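Histidine kinase (Paraburkholderia phymatum, PDB 6NB0) probably catalyses the ATP-dependent phosphorylation of a protein histidine, as a sensor kinase of a phosphorelay. Local coordinates at residues A[201-205]-A[206-210]. Sequence-based numbering, arbitrary orientation. Where two conformers were deposited one is given.
Sequences ADVDT and ATLRA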
loop_
_atom_site.group_PDB
_atom_site.type_symbol
_atom_site.label_atom_id
_atom_site.label_comp_id
_atom_site.label_asym_id
_atom_site.label_seq_id
_atom_site.Cartn_x
_atom_site.Cartn_y
_atom_site.Cartn_z
ATOM N N ALA A 201 17.412 -16.290 13.990
ATOM C CA ALA A 201 16.816 -15.294 14.886
ATOM C C ALA A 201 17.141 -15.621 16.332
ATOM O O ALA A 201 17.097 -16.785 16.728
ATOM C CB ALA A 201 15.297 -15.215 14.720
ATOM N N ASP A 202 17.450 -14.592 17.120
ATOM C CA ASP A 202 17.790 -14.765 18.532
ATOM C C ASP A 202 17.559 -13.428 19.226
ATOM O O ASP A 202 17.331 -12.400 18.578
ATOM C CB ASP A 202 19.242 -15.253 18.694
ATOM C CG ASP A 202 19.497 -15.982 20.019
ATOM O OD1 ASP A 202 18.582 -16.075 20.873
ATOM O OD2 ASP A 202 20.639 -16.460 20.214
ATOM N N VAL A 203 17.661 -13.442 20.544
ATOM C CA VAL A 203 17.653 -12.214 21.321
ATOM C C VAL A 203 18.978 -12.105 22.053
ATOM O O VAL A 203 19.612 -13.103 22.409
ATOM C CB VAL A 203 16.473 -12.173 22.314
ATOM C CG1 VAL A 203 15.145 -12.165 21.544
ATOM C CG2 VAL A 203 16.560 -13.375 23.245
ATOM N N ASP A 204 19.398 -10.870 22.275
ATOM C CA ASP A 204 20.582 -10.593 23.065
ATOM C C ASP A 204 20.312 -9.310 23.822
ATOM O O ASP A 204 20.066 -8.275 23.197
ATOM C CB ASP A 204 21.838 -10.456 22.202
ATOM C CG ASP A 204 23.087 -10.230 23.057
ATOM O OD1 ASP A 204 23.750 -11.220 23.450
ATOM O OD2 ASP A 204 23.379 -9.060 23.377
ATOM N N THR A 205 20.337 -9.396 25.156
ATOM C CA THR A 205 20.027 -8.286 26.052
ATOM C C THR A 205 18.733 -7.601 25.608
ATOM O O THR A 205 17.660 -8.209 25.674
ATOM C CB THR A 205 21.221 -7.325 26.113
ATOM O OG1 THR A 205 22.431 -8.101 26.114
ATOM C CG2 THR A 205 21.204 -6.546 27.387
ATOM N N ALA A 206 18.807 -6.370 25.109
ATOM C CA ALA A 206 17.601 -5.609 24.802
ATOM C C ALA A 206 17.161 -5.702 23.332
ATOM O O ALA A 206 16.240 -4.979 22.927
ATOM C CB ALA A 206 17.803 -4.144 25.204
ATOM N N THR A 207 17.743 -6.611 22.540
ATOM C CA THR A 207 17.641 -6.559 21.083
ATOM C C THR A 207 17.194 -7.891 20.486
ATOM O O THR A 207 17.745 -8.949 20.819
ATOM C CB THR A 207 19.000 -6.154 20.482
ATOM O OG1 THR A 207 19.438 -4.927 21.088
ATOM C CG2 THR A 207 18.898 -5.968 18.967
ATOM N N LEU A 208 16.211 -7.830 19.595
ATOM C CA LEU A 208 15.873 -8.943 18.703
ATOM C C LEU A 208 16.692 -8.814 17.429
ATOM O O LEU A 208 16.716 -7.742 16.816
ATOM C CB LEU A 208 14.387 -8.937 18.345
ATOM C CG LEU A 208 13.945 -9.843 17.186
ATOM C CD1 LEU A 208 14.013 -11.334 17.553
ATOM C CD2 LEU A 208 12.533 -9.494 16.657
ATOM N N ARG A 209 17.341 -9.908 17.017
ATOM C CA ARG A 209 18.162 -9.938 15.812
ATOM C C ARG A 209 17.627 -11.027 14.895
ATOM O O ARG A 209 17.524 -12.184 15.310
ATOM C CB ARG A 209 19.632 -10.208 16.146
ATOM C CG ARG A 209 20.223 -9.240 17.160
ATOM C CD ARG A 209 21.601 -9.696 17.633
ATOM N NE ARG A 209 21.600 -11.079 18.108
ATOM C CZ ARG A 209 22.603 -11.645 18.772
ATOM N NH1 ARG A 209 23.696 -10.949 19.057
ATOM N NH2 ARG A 209 22.511 -12.911 19.158
ATOM N N ALA A 210 17.276 -10.652 13.669
ATOM C CA ALA A 210 16.808 -11.595 12.653
ATOM C C ALA A 210 17.639 -11.373 11.401
ATOM O O ALA A 210 17.734 -10.238 10.917
ATOM C CB ALA A 210 15.323 -11.397 12.339
#
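R209 reaches across to the neighbouring strand and, in the conformer described, lays its guanidinium against D204, whose CB sits over the centre of one face, 3.7 Å from R209 CZ. The bend that carries it there is at chi3 (-52°), after a start with CG anti to the carbonyl carbon. D202 CB lies at the guanidinium edge, near its plane. D202 and R209 each have a second conformer, so their side-chain details are less certain. Neither carboxylate forms a salt bridge with R209: D202 OD2 stays 4.1 Å from R209 NH2, its plane turned 61° from the guanidinium, and D204 OD1 stands well out of that plane, so any attraction is probably electrostatic, without a directed N-H bond. Each aspartate bonds instead to the residue that follows it. CG anti to the backbone N (chi1 -157°) sets the D202 carboxylate beside its own carbonyl carbon, where OD1 accepts V203 N (2.8 Å) from above the carboxylate plane. At the turn, T205 OG1 donates to D204 OD2 at 3.1 Å, also from above. On the opposite face of the hairpin, V203 CG1 meets L208 CD1 at 4.2 Å, and A201 lies beside A210; L135 of helix 135-154 covers V203 and L208, while L139 covers A201. Two hydrogen-bonded pairs, D202 with R209 and D204 with T207, join the backbones. T205 and A206 form the corners of the type II' turn from D204 to T207. The result is a two-residue beta hairpin, linking adjacent antiparallel strands 196-204 and 207-214 in a mixed, helix-backed sheet consistent with the alpha/beta catalytic (ATP-binding) domain of histidine kinases.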